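Local coordinates for plasma serine protease inhibitor (Homo sapiens, PDB 3DY0), which inhibits serine proteases in blood plasma and other body fluids in a heparin-dependent manner, acting as a serpin whose reactive centre loop traps the target enzyme irreversibly, at residues A[87-92]-A[169-174]. Numbering follows the deposited sequence.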
# COMPACT_ATOMS: atom_id res chain seq x y z
N ASP A 87 -1.37 -18.87 -8.35
CA ASP A 87 -0.97 -19.58 -9.56
C ASP A 87 0.11 -18.83 -10.32
O ASP A 87 -0.18 -17.93 -11.10
CB ASP A 87 -2.19 -19.79 -10.46
CG ASP A 87 -1.82 -20.43 -11.79
OD1 ASP A 87 -1.20 -21.51 -11.78
OD2 ASP A 87 -2.16 -19.85 -12.84
N GLY A 88 1.37 -19.20 -10.08
CA GLY A 88 2.47 -18.56 -10.78
C GLY A 88 3.30 -17.57 -9.99
O GLY A 88 4.38 -17.19 -10.43
N PHE A 89 2.82 -17.15 -8.82
CA PHE A 89 3.57 -16.20 -8.01
C PHE A 89 3.24 -16.31 -6.53
O PHE A 89 2.67 -17.31 -6.08
CB PHE A 89 3.29 -14.77 -8.49
CG PHE A 89 1.87 -14.33 -8.33
CD1 PHE A 89 1.54 -13.29 -7.46
CD2 PHE A 89 0.84 -14.96 -9.03
CE1 PHE A 89 0.23 -12.87 -7.31
CE2 PHE A 89 -0.48 -14.55 -8.88
CZ PHE A 89 -0.79 -13.50 -8.02
N GLN A 90 3.59 -15.29 -5.76
CA GLN A 90 3.34 -15.30 -4.33
C GLN A 90 2.69 -14.02 -3.83
O GLN A 90 3.14 -12.92 -4.15
CB GLN A 90 4.65 -15.54 -3.58
CG GLN A 90 4.50 -15.73 -2.08
CD GLN A 90 5.81 -16.12 -1.40
OE1 GLN A 90 5.86 -16.32 -0.19
NE2 GLN A 90 6.88 -16.22 -2.19
N LEU A 91 1.63 -14.18 -3.05
CA LEU A 91 0.93 -13.05 -2.47
C LEU A 91 0.37 -13.45 -1.12
O LEU A 91 -0.51 -14.31 -1.03
CB LEU A 91 -0.21 -12.57 -3.38
CG LEU A 91 -1.05 -11.44 -2.77
CD1 LEU A 91 -0.14 -10.27 -2.38
CD2 LEU A 91 -2.10 -10.98 -3.77
N SER A 92 0.89 -12.82 -0.07
CA SER A 92 0.45 -13.09 1.29
C SER A 92 -0.09 -11.82 1.92
O SER A 92 0.46 -10.74 1.72
CB SER A 92 1.63 -13.62 2.12
OG SER A 92 1.23 -13.89 3.45
N PHE A 169 4.51 -9.58 -1.66
CA PHE A 169 4.31 -9.93 -3.06
C PHE A 169 5.63 -10.23 -3.75
O PHE A 169 6.60 -9.48 -3.63
CB PHE A 169 3.59 -8.77 -3.77
CG PHE A 169 3.50 -8.91 -5.27
CD1 PHE A 169 4.48 -8.36 -6.09
CD2 PHE A 169 2.42 -9.56 -5.85
CE1 PHE A 169 4.38 -8.46 -7.48
CE2 PHE A 169 2.31 -9.66 -7.24
CZ PHE A 169 3.29 -9.10 -8.06
N LYS A 170 5.67 -11.35 -4.46
CA LYS A 170 6.87 -11.71 -5.21
C LYS A 170 6.42 -12.43 -6.46
O LYS A 170 5.68 -13.41 -6.38
CB LYS A 170 7.79 -12.63 -4.40
CG LYS A 170 9.02 -13.07 -5.20
CD LYS A 170 9.96 -13.93 -4.38
CE LYS A 170 11.10 -14.46 -5.25
NZ LYS A 170 11.99 -15.38 -4.50
N ALA A 171 6.85 -11.94 -7.61
CA ALA A 171 6.47 -12.56 -8.86
C ALA A 171 7.52 -12.34 -9.93
O ALA A 171 8.24 -11.34 -9.92
CB ALA A 171 5.14 -12.00 -9.33
N LYS A 172 7.62 -13.30 -10.84
CA LYS A 172 8.54 -13.18 -11.96
C LYS A 172 7.74 -12.53 -13.06
O LYS A 172 6.51 -12.68 -13.12
CB LYS A 172 8.97 -14.57 -12.45
CG LYS A 172 9.74 -15.39 -11.44
CD LYS A 172 9.98 -16.79 -11.97
CE LYS A 172 10.84 -17.61 -11.02
NZ LYS A 172 11.02 -19.00 -11.53
N TRP A 173 8.41 -11.79 -13.94
CA TRP A 173 7.71 -11.19 -15.07
C TRP A 173 7.30 -12.38 -15.92
O TRP A 173 7.96 -13.42 -15.88
CB TRP A 173 8.64 -10.32 -15.91
CG TRP A 173 9.14 -9.09 -15.25
CD1 TRP A 173 10.44 -8.77 -14.97
CD2 TRP A 173 8.35 -7.97 -14.81
NE1 TRP A 173 10.51 -7.53 -14.39
CE2 TRP A 173 9.25 -7.02 -14.28
CE3 TRP A 173 6.98 -7.69 -14.82
CZ2 TRP A 173 8.81 -5.79 -13.75
CZ3 TRP A 173 6.55 -6.47 -14.30
CH2 TRP A 173 7.46 -5.54 -13.77
N GLU A 174 6.21 -12.25 -16.67
CA GLU A 174 5.80 -13.34 -17.55
C GLU A 174 6.95 -13.54 -18.54
O GLU A 174 7.31 -14.67 -18.88
CB GLU A 174 4.52 -12.95 -18.29
CG GLU A 174 3.97 -14.05 -19.17
CD GLU A 174 2.66 -13.66 -19.82
OE1 GLU A 174 2.64 -12.67 -20.59
OE2 GLU A 174 1.64 -14.34 -19.56
O HOH W 1 6.42 -15.83 -10.39
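Phe89 and Ala171 press together where side chains of the two segments come closest, Phe89 CB lying 3.4 Å from Ala171 CB. With chi1 at 64°, CG of Phe89 stands between the backbone N and the carbonyl carbon, and the ring comes beside that of Phe169. The rings touch along their rims without stacking, planes turned by 59°, Phe89 CD1 3.7 Å from Phe169 CE2. Leu91 extends this apolar side, its CD1 near the plane of the Phe169 ring and at its edge. Between the strands, Gln90 and Lys170 form an antiparallel hydrogen-bonded pair: Gln90 N donates to Lys170 O at 2.9 Å, and Lys170 N returns a straighter bond (166° at the hydrogen) to Gln90 O, which also receives a CA-H...O contact from Phe169 CA. This pairing belongs to the large central sheet of the serpin fold, where strand 159-172 runs between strand 90-99 and strand 323-335, the N-terminal part of the cleaved reactive centre loop, inserted as an extra strand and bonded to Phe169 and Ala171 through Ala326 and Thr324. The face bearing Gln90 and Lys170 is looser and opens to solvent, both side chains running out fully extended, with Gln90 NE2 no nearer than 4.3 Å to Lys170 CB. Past the paired residues the backbones separate, and a water accepts from Lys172 N at 2.8 Å; its link to Gly88 O, suspiciously short at 2.5 Å, is doubtful in detail.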